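Side-chain contacts in endonuclease IV (Thermus thermophilus, PDB 3AAM), which cleaves the phosphodiester backbone of DNA at apurinic or apyrimidinic sites during base excision repair and also has a 3'-5' exonuclease activity: residues R44-A49 with A98-E103; V67-Y72 with V202-D207; D92-A97 with E103-H108. All blocks are in the same frame, centred on the assembly; numbering follows the deposited sequence.

Interaction 1 of 3, residues R44-A49 with A98-E103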
loop_
_atom_site.group_PDB
_atom_site.type_symbol
_atom_site.label_atom_id
_atom_site.label_comp_id
_atom_site.label_asym_id
_atom_site.label_seq_id
_atom_site.Cartn_x
_atom_site.Cartn_y
_atom_site.Cartn_z
ATOM N N ARG A 44 -12.552 6.871 12.877
ATOM C CA ARG A 44 -12.367 6.202 14.161
ATOM C C ARG A 44 -11.620 7.093 15.141
ATOM O O ARG A 44 -10.499 7.535 14.871
ATOM C CB ARG A 44 -11.592 4.898 13.958
ATOM C CG ARG A 44 -11.190 4.190 15.246
ATOM C CD ARG A 44 -10.403 2.924 14.927
ATOM N NE ARG A 44 -9.947 2.228 16.127
ATOM C CZ ARG A 44 -8.982 2.664 16.929
ATOM N NH1 ARG A 44 -8.354 3.802 16.665
ATOM N NH2 ARG A 44 -8.646 1.957 18.001
ATOM N N ALA A 45 -12.247 7.358 16.282
ATOM C CA ALA A 45 -11.639 8.204 17.297
ATOM C C ALA A 45 -10.281 7.663 17.725
ATOM O O ALA A 45 -10.119 6.464 17.981
ATOM C CB ALA A 45 -12.562 8.318 18.505
ATOM N N LEU A 46 -9.303 8.559 17.794
ATOM C CA LEU A 46 -7.954 8.193 18.195
ATOM C C LEU A 46 -7.568 9.069 19.386
ATOM O O LEU A 46 -7.263 10.247 19.221
ATOM C CB LEU A 46 -6.989 8.420 17.032
ATOM C CG LEU A 46 -5.600 7.795 17.144
ATOM C CD1 LEU A 46 -5.728 6.275 17.186
ATOM C CD2 LEU A 46 -4.755 8.224 15.953
ATOM N N SER A 47 -7.590 8.485 20.581
ATOM C CA SER A 47 -7.261 9.208 21.810
ATOM C C SER A 47 -5.769 9.473 21.978
ATOM O O SER A 47 -4.935 8.747 21.445
ATOM C CB SER A 47 -7.751 8.418 23.023
ATOM O OG SER A 47 -6.926 7.289 23.248
ATOM N N PRO A 48 -5.413 10.525 22.733
ATOM C CA PRO A 48 -4.001 10.848 22.954
ATOM C C PRO A 48 -3.256 9.690 23.613
ATOM O O PRO A 48 -2.075 9.463 23.345
ATOM C CB PRO A 48 -4.071 12.081 23.851
ATOM C CG PRO A 48 -5.330 12.751 23.379
ATOM C CD PRO A 48 -6.282 11.589 23.268
ATOM N N ALA A 49 -3.953 8.955 24.478
ATOM C CA ALA A 49 -3.350 7.819 25.162
ATOM C C ALA A 49 -3.012 6.721 24.162
ATOM O O ALA A 49 -1.966 6.083 24.266
ATOM C CB ALA A 49 -4.294 7.286 26.228
ATOM N N ALA A 98 -0.458 11.276 10.609
ATOM C CA ALA A 98 0.418 12.303 11.166
ATOM C C ALA A 98 0.475 12.188 12.687
ATOM O O ALA A 98 1.546 12.277 13.285
ATOM C CB ALA A 98 -0.066 13.694 10.759
ATOM N N LEU A 99 -0.681 11.990 13.309
ATOM C CA LEU A 99 -0.741 11.858 14.758
ATOM C C LEU A 99 0.043 10.642 15.234
ATOM O O LEU A 99 0.768 10.704 16.229
ATOM C CB LEU A 99 -2.194 11.737 15.222
ATOM C CG LEU A 99 -3.043 13.007 15.211
ATOM C CD1 LEU A 99 -4.494 12.657 15.497
ATOM C CD2 LEU A 99 -2.511 13.981 16.255
ATOM N N LEU A 100 -0.096 9.537 14.514
ATOM C CA LEU A 100 0.585 8.304 14.882
ATOM C C LEU A 100 2.060 8.260 14.509
ATOM O O LEU A 100 2.795 7.412 15.000
ATOM C CB LEU A 100 -0.134 7.110 14.252
ATOM C CG LEU A 100 -1.536 6.836 14.806
ATOM C CD1 LEU A 100 -2.222 5.758 13.983
ATOM C CD2 LEU A 100 -1.423 6.413 16.267
ATOM N N GLY A 101 2.495 9.170 13.645
ATOM C CA GLY A 101 3.882 9.171 13.226
ATOM C C GLY A 101 4.117 8.162 12.114
ATOM O O GLY A 101 5.249 7.745 11.870
ATOM N N VAL A 102 3.035 7.750 11.456
ATOM C CA VAL A 102 3.111 6.802 10.346
ATOM C C VAL A 102 3.571 7.597 9.125
ATOM O O VAL A 102 2.942 8.583 8.753
ATOM C CB VAL A 102 1.735 6.158 10.074
ATOM C CG1 VAL A 102 1.783 5.337 8.792
ATOM C CG2 VAL A 102 1.339 5.265 11.251
ATOM N N GLU A 103 4.658 7.163 8.498
ATOM C CA GLU A 103 5.204 7.897 7.362
ATOM C C GLU A 103 4.472 7.801 6.030
ATOM O O GLU A 103 4.614 8.694 5.197
ATOM C CB GLU A 103 6.672 7.509 7.147
ATOM C CG GLU A 103 7.397 8.396 6.140
ATOM C CD GLU A 103 8.873 8.070 6.025
ATOM O OE1 GLU A 103 9.582 8.138 7.051
ATOM O OE2 GLU A 103 9.327 7.749 4.907
#
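L46 pushes one methyl, CD2, onto the branched end of L100. CD2 lies 3.7 Å from L100 CG and 3.8 Å from L100 CD2. The other methyl of L100, CD1, is 4.0 Å from that same L46 CD2, so one methyl rests in the fork of the other leucine. The two side chains cross obliquely. In L46 the CG is anti to the backbone N (chi1 -166°), which carries the branch away from the loop and across to the helix. L99 adds a looser contact at the border, with its CB 4.4 Å from L46 CD2. The second methyl of L46, CD1, lies in the plane of the R44 guanidinium, at its edge. R44 itself forms a salt bridge with E50. The contact is apolar and small, and it is partly buried at the outside of the barrel. Both segments sit at helix ends. S47 is the N-cap of helix 48-60, with its OG bonded to E50 N. Helix 82-100 closes in a Schellman motif: G101, with positive phi, is the C-prime residue, V102 N bonds to A97 O, and the G101 N to A98 O bond is weak. The loop entering helix 48-60 is thus packed on the C-terminal end of helix 82-100, with V51 and F54 of helix 48-60 beside the leucines and V102 leading on toward strand 104-107.

Interaction 2 of 3, residues V67-Y72 with V202-D207. With PO4 (phosphate ion), chain C.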
loop_
_atom_site.group_PDB
_atom_site.type_symbol
_atom_site.label_atom_id
_atom_site.label_comp_id
_atom_site.label_asym_id
_atom_site.label_seq_id
_atom_site.Cartn_x
_atom_site.Cartn_y
_atom_site.Cartn_z
ATOM N N VAL A 67 2.508 1.665 7.407
ATOM C CA VAL A 67 1.747 2.223 6.307
ATOM C C VAL A 67 0.271 2.180 6.660
ATOM O O VAL A 67 -0.206 1.192 7.213
ATOM C CB VAL A 67 1.921 1.391 5.010
ATOM C CG1 VAL A 67 1.143 2.028 3.877
ATOM C CG2 VAL A 67 3.390 1.265 4.651
ATOM N N ILE A 68 -0.445 3.255 6.357
ATOM C CA ILE A 68 -1.880 3.284 6.588
ATOM C C ILE A 68 -2.532 3.181 5.213
ATOM O O ILE A 68 -2.204 3.946 4.304
ATOM C CB ILE A 68 -2.331 4.584 7.301
ATOM C CG1 ILE A 68 -2.078 4.441 8.806
ATOM C CG2 ILE A 68 -3.805 4.863 7.016
ATOM C CD1 ILE A 68 -2.421 5.668 9.630
ATOM N N HIS A 69 -3.427 2.210 5.059
ATOM C CA HIS A 69 -4.123 2.010 3.796
ATOM C C HIS A 69 -5.488 2.689 3.865
ATOM O O HIS A 69 -6.203 2.549 4.856
ATOM C CB HIS A 69 -4.321 0.509 3.532
ATOM C CG HIS A 69 -4.551 0.168 2.091
ATOM N ND1 HIS A 69 -5.565 0.724 1.341
ATOM C CD2 HIS A 69 -3.881 -0.664 1.256
ATOM C CE1 HIS A 69 -5.509 0.253 0.108
ATOM N NE2 HIS A 69 -4.498 -0.592 0.031
ATOM N N ALA A 70 -5.837 3.438 2.825
ATOM C CA ALA A 70 -7.137 4.097 2.761
ATOM C C ALA A 70 -8.162 3.020 2.417
ATOM O O ALA A 70 -7.810 1.967 1.886
ATOM C CB ALA A 70 -7.127 5.178 1.679
ATOM N N SER A 71 -9.431 3.273 2.711
ATOM C CA SER A 71 -10.460 2.288 2.405
ATOM C C SER A 71 -10.697 2.163 0.910
ATOM O O SER A 71 -10.413 3.084 0.147
ATOM C CB SER A 71 -11.778 2.660 3.074
ATOM O OG SER A 71 -12.819 1.832 2.584
ATOM N N TYR A 72 -11.227 1.016 0.498
ATOM C CA TYR A 72 -11.532 0.774 -0.901
ATOM C C TYR A 72 -12.688 1.692 -1.296
ATOM O O TYR A 72 -12.942 1.919 -2.478
ATOM C CB TYR A 72 -11.932 -0.691 -1.101
ATOM C CG TYR A 72 -13.158 -1.098 -0.312
ATOM C CD1 TYR A 72 -14.442 -0.867 -0.804
ATOM C CD2 TYR A 72 -13.033 -1.695 0.942
ATOM C CE1 TYR A 72 -15.572 -1.220 -0.066
ATOM C CE2 TYR A 72 -14.152 -2.050 1.688
ATOM C CZ TYR A 72 -15.419 -1.810 1.179
ATOM O OH TYR A 72 -16.528 -2.166 1.913
ATOM N N VAL A 202 7.107 1.882 -1.136
ATOM C CA VAL A 202 6.383 0.709 -0.679
ATOM C C VAL A 202 5.890 -0.138 -1.837
ATOM O O VAL A 202 5.435 0.382 -2.858
ATOM C CB VAL A 202 5.159 1.115 0.181
ATOM C CG1 VAL A 202 4.425 -0.126 0.658
ATOM C CG2 VAL A 202 5.605 1.967 1.360
ATOM N N VAL A 203 5.987 -1.450 -1.664
ATOM C CA VAL A 203 5.532 -2.391 -2.670
ATOM C C VAL A 203 4.487 -3.319 -2.060
ATOM O O VAL A 203 4.711 -3.889 -0.988
ATOM C CB VAL A 203 6.695 -3.281 -3.189
ATOM C CG1 VAL A 203 6.145 -4.339 -4.148
ATOM C CG2 VAL A 203 7.755 -2.428 -3.879
ATOM N N HIS A 204 3.333 -3.434 -2.709
ATOM C CA HIS A 204 2.315 -4.377 -2.249
ATOM C C HIS A 204 2.654 -5.606 -3.089
ATOM O O HIS A 204 2.270 -5.703 -4.260
ATOM C CB HIS A 204 0.897 -3.881 -2.560
ATOM C CG HIS A 204 0.395 -2.836 -1.611
ATOM N ND1 HIS A 204 0.855 -2.715 -0.315
ATOM C CD2 HIS A 204 -0.563 -1.890 -1.759
ATOM C CE1 HIS A 204 0.201 -1.738 0.291
ATOM N NE2 HIS A 204 -0.665 -1.222 -0.562
ATOM N N LEU A 205 3.410 -6.520 -2.483
ATOM C CA LEU A 205 3.892 -7.726 -3.141
ATOM C C LEU A 205 2.861 -8.845 -3.166
ATOM O O LEU A 205 3.079 -9.930 -2.631
ATOM C CB LEU A 205 5.174 -8.203 -2.447
ATOM C CG LEU A 205 6.097 -9.137 -3.234
ATOM C CD1 LEU A 205 6.763 -8.369 -4.376
ATOM C CD2 LEU A 205 7.151 -9.708 -2.303
ATOM N N ASN A 206 1.733 -8.559 -3.799
ATOM C CA ASN A 206 0.640 -9.513 -3.921
ATOM C C ASN A 206 0.801 -10.434 -5.124
ATOM O O ASN A 206 1.199 -9.985 -6.198
ATOM C CB ASN A 206 -0.683 -8.756 -4.080
ATOM C CG ASN A 206 -1.031 -7.930 -2.864
ATOM O OD1 ASN A 206 -1.392 -6.755 -2.972
ATOM N ND2 ASN A 206 -0.933 -8.540 -1.698
ATOM N N ASP A 207 0.510 -11.720 -4.953
ATOM C CA ASP A 207 0.566 -12.603 -6.103
ATOM C C ASP A 207 -0.825 -12.416 -6.708
ATOM O O ASP A 207 -1.674 -11.747 -6.115
ATOM C CB ASP A 207 0.801 -14.064 -5.719
ATOM C CG ASP A 207 1.317 -14.891 -6.893
ATOM O OD1 ASP A 207 0.958 -14.572 -8.051
ATOM O OD2 ASP A 207 2.071 -15.864 -6.666
HETATM P P PO4 C . -5.623 -2.688 -2.700
HETATM O O1 PO4 C . -6.695 -3.202 -1.669
HETATM O O2 PO4 C . -4.208 -2.632 -2.002
HETATM O O3 PO4 C . -5.568 -3.661 -3.915
HETATM O O4 PO4 C . -6.032 -1.251 -3.203
#
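This contact crosses the inside of the TIM barrel, between strands 66-69 and 202-208, which are not neighbours in the sheet. V67 and V202 face each other in the core. They meet tip to tip, with V67 CG2 4.0 Å from V202 CG2. Two residues further along each strand, nearer the metal site, come two histidines. The rings of H69 and H204 are nearly parallel, with planes at 8°, but they meet rim to rim and neither covers the other's face. Their centroids are 5.5 Å apart. H69 has CG anti to its own N (chi1 -159°), and this swings the ring over to H204. Its NE2 donates to O2 of a bound phosphate ion at 2.9 Å, with an N-H...O angle of 155°. The phosphate probably came from the crystallisation liquor, but it lies near the metal site: a bound manganese ion is about 7 Å from the H69 side chain. Swapping in an alanine here would probably leave the phosphate oxygen without this donor and take away the ring that meets H204 at its rim. H69 is held from behind as well: its ND1 donates to A70 O at 2.6 Å, close to the ring plane and on a lone pair in the carbonyl plane.

Interaction 3 of 3, residues D92-A97 with E103-H108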
loop_
_atom_site.group_PDB
_atom_site.type_symbol
_atom_site.label_atom_id
_atom_site.label_comp_id
_atom_site.label_asym_id
_atom_site.label_seq_id
_atom_site.Cartn_x
_atom_site.Cartn_y
_atom_site.Cartn_z
ATOM N N ASP A 92 -8.722 12.252 6.469
ATOM C CA ASP A 92 -8.746 11.672 7.807
ATOM C C ASP A 92 -7.594 10.684 7.952
ATOM O O ASP A 92 -6.904 10.679 8.969
ATOM C CB ASP A 92 -10.081 10.965 8.066
ATOM C CG ASP A 92 -10.057 10.108 9.324
ATOM O OD1 ASP A 92 -9.938 10.665 10.436
ATOM O OD2 ASP A 92 -10.159 8.869 9.196
ATOM N N ASP A 93 -7.385 9.848 6.937
ATOM C CA ASP A 93 -6.292 8.878 6.979
ATOM C C ASP A 93 -4.960 9.594 7.170
ATOM O O ASP A 93 -4.123 9.164 7.955
ATOM C CB ASP A 93 -6.210 8.055 5.687
ATOM C CG ASP A 93 -7.382 7.105 5.507
ATOM O OD1 ASP A 93 -7.876 6.557 6.515
ATOM O OD2 ASP A 93 -7.793 6.892 4.345
ATOM N N LEU A 94 -4.765 10.686 6.439
ATOM C CA LEU A 94 -3.521 11.447 6.523
ATOM C C LEU A 94 -3.333 12.108 7.886
ATOM O O LEU A 94 -2.227 12.130 8.422
ATOM C CB LEU A 94 -3.489 12.501 5.417
ATOM C CG LEU A 94 -3.381 11.946 3.995
ATOM C CD1 LEU A 94 -3.745 13.015 2.979
ATOM C CD2 LEU A 94 -1.970 11.435 3.758
ATOM N N GLU A 95 -4.418 12.650 8.433
ATOM C CA GLU A 95 -4.385 13.304 9.734
ATOM C C GLU A 95 -4.070 12.285 10.831
ATOM O O GLU A 95 -3.273 12.556 11.732
ATOM C CB GLU A 95 -5.728 13.990 10.004
ATOM C CG GLU A 95 -5.959 15.232 9.145
ATOM C CD GLU A 95 -7.429 15.561 8.956
ATOM O OE1 GLU A 95 -8.264 15.068 9.742
ATOM O OE2 GLU A 95 -7.750 16.326 8.018
ATOM N N LYS A 96 -4.691 11.112 10.741
ATOM C CA LYS A 96 -4.464 10.059 11.721
ATOM C C LYS A 96 -3.020 9.571 11.605
ATOM O O LYS A 96 -2.349 9.344 12.611
ATOM C CB LYS A 96 -5.454 8.904 11.495
ATOM C CG LYS A 96 -6.919 9.267 11.787
ATOM C CD LYS A 96 -7.180 9.351 13.285
ATOM C CE LYS A 96 -8.466 10.116 13.622
ATOM N NZ LYS A 96 -9.707 9.538 13.034
ATOM N N ALA A 97 -2.535 9.427 10.375
ATOM C CA ALA A 97 -1.163 8.986 10.161
ATOM C C ALA A 97 -0.182 9.986 10.777
ATOM O O ALA A 97 0.811 9.598 11.396
ATOM C CB ALA A 97 -0.886 8.829 8.667
ATOM N N GLU A 103 4.658 7.163 8.498
ATOM C CA GLU A 103 5.204 7.897 7.362
ATOM C C GLU A 103 4.472 7.801 6.030
ATOM O O GLU A 103 4.614 8.694 5.197
ATOM C CB GLU A 103 6.672 7.509 7.147
ATOM C CG GLU A 103 7.397 8.396 6.140
ATOM C CD GLU A 103 8.873 8.070 6.025
ATOM O OE1 GLU A 103 9.582 8.138 7.051
ATOM O OE2 GLU A 103 9.327 7.749 4.907
ATOM N N TYR A 104 3.683 6.751 5.824
ATOM C CA TYR A 104 2.985 6.592 4.550
ATOM C C TYR A 104 1.504 6.248 4.622
ATOM O O TYR A 104 1.063 5.519 5.507
ATOM C CB TYR A 104 3.661 5.502 3.706
ATOM C CG TYR A 104 5.101 5.780 3.352
ATOM C CD1 TYR A 104 5.436 6.829 2.501
ATOM C CD2 TYR A 104 6.130 5.008 3.888
ATOM C CE1 TYR A 104 6.767 7.109 2.192
ATOM C CE2 TYR A 104 7.464 5.279 3.587
ATOM C CZ TYR A 104 7.772 6.332 2.739
ATOM O OH TYR A 104 9.086 6.621 2.449
ATOM N N VAL A 105 0.752 6.785 3.667
ATOM C CA VAL A 105 -0.672 6.503 3.514
ATOM C C VAL A 105 -0.787 6.102 2.045
ATOM O O VAL A 105 -0.303 6.816 1.169
ATOM C CB VAL A 105 -1.559 7.747 3.772
ATOM C CG1 VAL A 105 -3.001 7.458 3.355
ATOM C CG2 VAL A 105 -1.510 8.118 5.240
ATOM N N VAL A 106 -1.404 4.957 1.774
ATOM C CA VAL A 106 -1.544 4.485 0.401
ATOM C C VAL A 106 -3.013 4.368 0.012
ATOM O O VAL A 106 -3.845 3.926 0.807
ATOM C CB VAL A 106 -0.818 3.121 0.220
ATOM C CG1 VAL A 106 -1.408 2.081 1.159
ATOM C CG2 VAL A 106 -0.908 2.665 -1.222
ATOM N N VAL A 107 -3.324 4.766 -1.218
ATOM C CA VAL A 107 -4.694 4.744 -1.708
ATOM C C VAL A 107 -4.740 4.318 -3.162
ATOM O O VAL A 107 -3.788 4.544 -3.904
ATOM C CB VAL A 107 -5.320 6.160 -1.593
ATOM C CG1 VAL A 107 -4.519 7.148 -2.425
ATOM C CG2 VAL A 107 -6.776 6.138 -2.041
ATOM N N HIS A 108 -5.830 3.675 -3.573
ATOM C CA HIS A 108 -5.937 3.316 -4.977
ATOM C C HIS A 108 -6.458 4.589 -5.656
ATOM O O HIS A 108 -7.174 5.378 -5.041
ATOM C CB HIS A 108 -6.856 2.092 -5.190
ATOM C CG HIS A 108 -8.258 2.254 -4.688
ATOM N ND1 HIS A 108 -9.191 1.241 -4.776
ATOM C CD2 HIS A 108 -8.892 3.295 -4.097
ATOM C CE1 HIS A 108 -10.338 1.652 -4.263
ATOM N NE2 HIS A 108 -10.183 2.896 -3.844
#
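K96 NZ is gripped by two oxygens. It makes a salt bridge of 2.8 Å with D92 OD1, which offers its syn lone pair, and it bonds to the backbone O of R44. The other D92 oxygen, OD2, pairs with K36, which also takes D93 OD1. These charges lie beside an apolar contact. It joins helix 82-100 to strand 104-107, the last two elements of a beta-alpha-beta unit. The axes of helix segment 92-97 and strand 104-107 approach to 8.6 Å and run nearly antiparallel, at 161°. On the strand V105 makes the close contacts. Its CG2 is 3.6 Å from A97 CB. The L94 side chain crosses that of V105 at about a right angle, with its CD2 3.7 Å from V105 CG2. The V105 CG1 methyl, anti to the backbone N (chi1 170°), lies 4.0 Å from D93 CB, with L94 CD2 close by. So the two methyls of one valine are shared among three residues of the helix. L94 also touches L125 and A128 of helix 114-128. The chemistry is divided: D93 gives its CB to the core and its carboxylate to K36, so strand and helix are held by close apolar packing while the charges pair off to one side.

In the fold
From the N terminus, the loop 44-49 comes first, and interaction 1 joins it to 98-103, closing a loop of 48 residues. Strand 66-69 lies within that loop, but its partner 202-207 comes much later, so interactions 1 and 2 cross. Interaction 3 spans only five residues and is nested inside interaction 2. It also crosses interaction 1, and the two share E103. The contacts form a path from surface to centre. Interaction 1 packs the loop before helix 48-60 on the end of helix 82-100, interaction 3 sets helix 82-100 on the sheet, and interaction 2 bridges the barrel interior. Backbone bonds of I68 with Y104 and V106 connect the strands of interactions 2 and 3, and V102 packs on V67 and I68.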